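PDB 3OC7: enoyl-CoA hydratase from Mycobacterium avium, which probably catalyses the reversible addition of water across the double bond of enoyl-CoA thioesters in fatty acid metabolism. Local coordinates for residues 85-97 / 235-247. Residues are numbered along the deposited sequence; the frame is centred on the assembly and turned at random. Where two conformers were deposited one is given.
Sequences SAYDMAVERAREM and ERLAEESARLFVS
Glu235 and Arg95 meet through complementary chain shapes: the glutamate folds at chi2 (64°), whereas the arginine stays extended from CG to NE. Its guanidinium takes the carboxylate side-on, NE to Glu235 OE1 at 2.9 Å and NH2 to Glu235 OE2 at 3.0 Å, the planes nearly coplanar and both oxygens using syn lone pairs. At the other end Phe245, with CG opposite its backbone N (chi1 -171°), receives Arg93 in a cation-pi contact; Arg93 NH2 lies over the middle of the ring, 3.4 Å from Phe245 CZ. Between them, small side chains let helices 86-106 and 212-245 run close, their local axes 8.1 Å apart and 140° from parallel. Ala90 CB meets Ala242 CB at 3.9 Å, and Ala94 rests on Ala238. Ala242 CB lies over one face of the Tyr87 ring, 3.6 Å from Tyr87 CE1, in a CH-pi contact, while a water joins Tyr87 OH to Arg243 NH1. Leu237 and Leu244, also on helix 212-245, pack on a second subunit. The seam thus illustrates an alanine-lined helix pair flanked by charge: the two-point grip fixes the rotation of both planar groups, and Glu235 OE2 and Glu239 OE2, 2.7 Å apart, probably share a proton, with Arg95 likely offsetting the remaining charge.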
loop_
_atom_site.group_PDB
_atom_site.type_symbol
_atom_site.label_atom_id
_atom_site.label_comp_id
_atom_site.label_asym_id
_atom_site.label_seq_id
_atom_site.Cartn_x
_atom_site.Cartn_y
_atom_site.Cartn_z
ATOM N N SER A 85 -7.662 37.395 11.717
ATOM C CA SER A 85 -8.537 37.263 12.880
ATOM C C SER A 85 -8.913 35.797 13.088
ATOM O O SER A 85 -8.173 35.051 13.738
ATOM C CB SER A 85 -9.788 38.131 12.719
ATOM N N ALA A 86 -10.055 35.387 12.533
ATOM C CA ALA A 86 -10.440 33.980 12.524
ATOM C C ALA A 86 -9.442 33.177 11.689
ATOM O O ALA A 86 -9.126 32.040 12.034
ATOM C CB ALA A 86 -11.865 33.805 11.989
ATOM N N TYR A 87 -8.936 33.784 10.613
ATOM C CA TYR A 87 -7.904 33.157 9.776
ATOM C C TYR A 87 -6.611 32.880 10.550
ATOM O O TYR A 87 -6.054 31.782 10.452
ATOM C CB TYR A 87 -7.610 33.975 8.501
ATOM C CG TYR A 87 -6.572 33.323 7.598
ATOM C CD1 TYR A 87 -6.952 32.469 6.560
ATOM C CD2 TYR A 87 -5.204 33.537 7.803
ATOM C CE1 TYR A 87 -5.999 31.862 5.742
ATOM C CE2 TYR A 87 -4.245 32.930 6.993
ATOM C CZ TYR A 87 -4.648 32.091 5.969
ATOM O OH TYR A 87 -3.708 31.485 5.165
ATOM N N ASP A 88 -6.144 33.866 11.315
ATOM C CA ASP A 88 -4.904 33.724 12.090
ATOM C C ASP A 88 -4.994 32.612 13.139
ATOM O O ASP A 88 -4.049 31.824 13.298
ATOM C CB ASP A 88 -4.505 35.054 12.752
ATOM C CG ASP A 88 -4.060 36.106 11.744
ATOM O OD1 ASP A 88 -3.395 35.763 10.741
ATOM O OD2 ASP A 88 -4.367 37.301 11.964
ATOM N N MET A 89 -6.124 32.538 13.843
ATOM C CA MET A 89 -6.352 31.491 14.848
ATOM C C MET A 89 -6.439 30.091 14.214
ATOM O O MET A 89 -5.892 29.124 14.758
ATOM C CB MET A 89 -7.603 31.784 15.698
ATOM C CG MET A 89 -7.400 32.826 16.813
ATOM S SD MET A 89 -8.910 33.357 17.674
ATOM C CE MET A 89 -9.280 31.943 18.705
ATOM N N ALA A 90 -7.104 29.996 13.059
ATOM C CA ALA A 90 -7.242 28.720 12.326
ATOM C C ALA A 90 -5.916 28.182 11.756
ATOM O O ALA A 90 -5.642 26.983 11.875
ATOM C CB ALA A 90 -8.293 28.831 11.215
ATOM N N VAL A 91 -5.096 29.051 11.158
ATOM C CA VAL A 91 -3.786 28.619 10.621
ATOM C C VAL A 91 -2.832 28.129 11.734
ATOM O O VAL A 91 -2.110 27.134 11.554
ATOM C CB VAL A 91 -3.134 29.684 9.660
ATOM C CG1 VAL A 91 -2.597 30.908 10.432
ATOM C CG2 VAL A 91 -2.050 29.041 8.800
ATOM N N GLU A 92 -2.834 28.806 12.884
ATOM C CA GLU A 92 -2.025 28.387 14.036
ATOM C C GLU A 92 -2.512 27.077 14.654
ATOM O O GLU A 92 -1.710 26.245 15.084
ATOM C CB GLU A 92 -1.980 29.480 15.108
ATOM C CG GLU A 92 -0.983 30.597 14.834
ATOM C CD GLU A 92 0.357 30.100 14.305
ATOM O OE1 GLU A 92 1.015 29.249 14.953
ATOM O OE2 GLU A 92 0.759 30.578 13.235
ATOM N N ARG A 93 -3.835 26.884 14.714
ATOM C CA ARG A 93 -4.404 25.607 15.197
ATOM C C ARG A 93 -3.915 24.414 14.338
ATOM O O ARG A 93 -3.571 23.328 14.865
ATOM C CB ARG A 93 -5.949 25.630 15.237
ATOM C CG ARG A 93 -6.594 26.411 16.392
ATOM C CD ARG A 93 -8.061 25.979 16.586
ATOM N NE ARG A 93 -8.902 26.189 15.400
ATOM C CZ ARG A 93 -9.483 27.346 15.084
ATOM N NH1 ARG A 93 -9.313 28.413 15.854
ATOM N NH2 ARG A 93 -10.228 27.438 13.989
ATOM N N ALA A 94 -3.905 24.608 13.017
ATOM C CA ALA A 94 -3.418 23.578 12.086
ATOM C C ALA A 94 -1.917 23.279 12.233
ATOM O O ALA A 94 -1.534 22.090 12.307
ATOM C CB ALA A 94 -3.753 23.950 10.647
ATOM N N ARG A 95 -1.089 24.333 12.326
ATOM C CA ARG A 95 0.364 24.164 12.572
ATOM C C ARG A 95 0.647 23.440 13.910
ATOM O O ARG A 95 1.541 22.584 13.984
ATOM C CB ARG A 95 1.133 25.510 12.499
ATOM C CG ARG A 95 1.160 26.190 11.120
ATOM C CD ARG A 95 2.121 27.397 11.111
ATOM N NE ARG A 95 2.007 28.213 9.895
ATOM C CZ ARG A 95 1.645 29.498 9.862
ATOM N NH1 ARG A 95 1.350 30.146 10.985
ATOM N NH2 ARG A 95 1.578 30.143 8.697
ATOM N N GLU A 96 -0.109 23.769 14.951
ATOM C CA GLU A 96 0.001 23.113 16.250
ATOM C C GLU A 96 -0.357 21.604 16.220
ATOM O O GLU A 96 0.306 20.783 16.893
ATOM C CB GLU A 96 -0.775 23.912 17.316
ATOM C CG GLU A 96 -0.027 25.219 17.688
ATOM C CD GLU A 96 -0.867 26.246 18.440
ATOM O OE1 GLU A 96 -2.053 25.975 18.722
ATOM O OE2 GLU A 96 -0.323 27.340 18.749
ATOM N N MET A 97 -1.370 21.235 15.427
ATOM C CA MET A 97 -1.688 19.827 15.188
ATOM C C MET A 97 -0.545 19.080 14.475
ATOM O O MET A 97 -0.162 17.982 14.911
ATOM C CB MET A 97 -3.019 19.678 14.423
ATOM C CG MET A 97 -3.522 18.222 14.325
ATOM S SD MET A 97 -3.749 17.481 15.971
ATOM C CE MET A 97 -3.856 15.737 15.599
ATOM N N GLU A 235 3.096 23.042 5.655
ATOM C CA GLU A 235 2.723 24.461 5.572
ATOM C C GLU A 235 1.581 24.724 4.576
ATOM O O GLU A 235 0.633 25.438 4.921
ATOM C CB GLU A 235 3.941 25.362 5.320
ATOM C CG GLU A 235 3.603 26.869 5.177
ATOM C CD GLU A 235 3.026 27.514 6.444
ATOM O OE1 GLU A 235 3.207 26.981 7.560
ATOM O OE2 GLU A 235 2.391 28.584 6.308
ATOM N N ARG A 236 1.672 24.139 3.375
ATOM C CA ARG A 236 0.606 24.236 2.367
ATOM C C ARG A 236 -0.736 23.725 2.904
ATOM O O ARG A 236 -1.782 24.365 2.692
ATOM C CB ARG A 236 1.000 23.502 1.072
ATOM C CG ARG A 236 0.026 23.688 -0.094
ATOM C CD ARG A 236 0.449 22.888 -1.315
ATOM N NE ARG A 236 0.745 21.500 -0.976
ATOM C CZ ARG A 236 -0.165 20.533 -0.920
ATOM N NH1 ARG A 236 -1.438 20.792 -1.183
ATOM N NH2 ARG A 236 0.203 19.300 -0.603
ATOM N N LEU A 237 -0.716 22.587 3.615
ATOM C CA LEU A 237 -1.938 22.022 4.212
ATOM C C LEU A 237 -2.533 22.870 5.349
ATOM O O LEU A 237 -3.759 22.945 5.482
ATOM C CB LEU A 237 -1.749 20.549 4.638
ATOM C CG LEU A 237 -1.499 19.513 3.521
ATOM C CD1 LEU A 237 -1.029 18.174 4.178
ATOM C CD2 LEU A 237 -2.718 19.290 2.606
ATOM N N ALA A 238 -1.671 23.511 6.154
ATOM C CA ALA A 238 -2.141 24.441 7.204
ATOM C C ALA A 238 -2.862 25.672 6.615
ATOM O O ALA A 238 -3.921 26.072 7.117
ATOM C CB ALA A 238 -0.957 24.867 8.152
ATOM N N GLU A 239 -2.312 26.240 5.539
ATOM C CA GLU A 239 -2.953 27.375 4.829
ATOM C C GLU A 239 -4.307 26.978 4.199
ATOM O O GLU A 239 -5.294 27.728 4.285
ATOM C CB GLU A 239 -1.984 27.994 3.800
ATOM C CG GLU A 239 -0.752 28.645 4.469
ATOM C CD GLU A 239 0.285 29.209 3.502
ATOM O OE1 GLU A 239 -0.027 29.451 2.324
ATOM O OE2 GLU A 239 1.438 29.419 3.947
ATOM N N GLU A 240 -4.368 25.787 3.592
ATOM C CA GLU A 240 -5.632 25.259 3.053
ATOM C C GLU A 240 -6.717 25.096 4.134
ATOM O O GLU A 240 -7.878 25.489 3.930
ATOM C CB GLU A 240 -5.390 23.922 2.318
ATOM C CG GLU A 240 -6.677 23.262 1.786
ATOM C CD GLU A 240 -6.448 21.957 1.019
ATOM O OE1 GLU A 240 -5.284 21.551 0.789
ATOM O OE2 GLU A 240 -7.466 21.340 0.620
ATOM N N SER A 241 -6.345 24.509 5.274
ATOM C CA SER A 241 -7.246 24.313 6.419
ATOM C C SER A 241 -7.905 25.637 6.842
ATOM O O SER A 241 -9.121 25.714 7.067
ATOM C CB SER A 241 -6.459 23.699 7.600
ATOM O OG SER A 241 -7.271 23.446 8.749
ATOM N N ALA A 242 -7.081 26.678 6.965
ATOM C CA ALA A 242 -7.571 27.995 7.383
ATOM C C ALA A 242 -8.489 28.687 6.368
ATOM O O ALA A 242 -9.498 29.295 6.762
ATOM C CB ALA A 242 -6.388 28.897 7.756
ATOM N N ARG A 243 -8.141 28.608 5.080
ATOM C CA ARG A 243 -9.022 29.108 4.003
ATOM C C ARG A 243 -10.397 28.437 4.028
ATOM O O ARG A 243 -11.431 29.101 3.876
ATOM C CB ARG A 243 -8.387 28.917 2.617
ATOM C CG ARG A 243 -7.217 29.837 2.298
ATOM C CD ARG A 243 -6.934 29.902 0.785
ATOM N NE ARG A 243 -6.629 28.600 0.184
ATOM C CZ ARG A 243 -5.436 28.003 0.220
ATOM N NH1 ARG A 243 -4.410 28.572 0.845
ATOM N NH2 ARG A 243 -5.274 26.819 -0.358
ATOM N N LEU A 244 -10.429 27.115 4.207
ATOM C CA LEU A 244 -11.710 26.419 4.261
ATOM C C LEU A 244 -12.528 26.820 5.502
ATOM O O LEU A 244 -13.741 27.034 5.407
ATOM C CB LEU A 244 -11.530 24.896 4.161
ATOM C CG LEU A 244 -10.972 24.327 2.842
ATOM C CD1 LEU A 244 -10.429 22.901 3.040
ATOM C CD2 LEU A 244 -12.018 24.358 1.705
ATOM N N PHE A 245 -11.867 26.947 6.656
ATOM C CA PHE A 245 -12.562 27.294 7.913
ATOM C C PHE A 245 -13.381 28.609 7.844
ATOM O O PHE A 245 -14.489 28.689 8.393
ATOM C CB PHE A 245 -11.571 27.336 9.101
ATOM C CG PHE A 245 -12.244 27.465 10.459
ATOM C CD1 PHE A 245 -12.748 26.344 11.114
ATOM C CD2 PHE A 245 -12.376 28.708 11.073
ATOM C CE1 PHE A 245 -13.377 26.456 12.355
ATOM C CE2 PHE A 245 -13.012 28.834 12.320
ATOM C CZ PHE A 245 -13.508 27.699 12.960
ATOM N N VAL A 246 -12.829 29.629 7.191
ATOM C CA VAL A 246 -13.458 30.963 7.129
ATOM C C VAL A 246 -14.373 31.180 5.901
ATOM O O VAL A 246 -14.909 32.277 5.703
ATOM C CB VAL A 246 -12.396 32.118 7.247
ATOM C CG1 VAL A 246 -11.573 31.979 8.525
ATOM C CG2 VAL A 246 -11.499 32.177 6.010
ATOM N N SER A 247 -14.554 30.138 5.088
ATOM C CA SER A 247 -15.361 30.206 3.859
ATOM C C SER A 247 -16.869 30.245 4.105
ATOM O O SER A 247 -17.338 29.884 5.187
ATOM C CB SER A 247 -15.034 29.015 2.945
ATOM O OG SER A 247 -15.561 27.806 3.475
HETATM O O HOH W 1 -4.095 31.002 2.207
HETATM O O HOH W 2 -7.706 25.227 10.927
#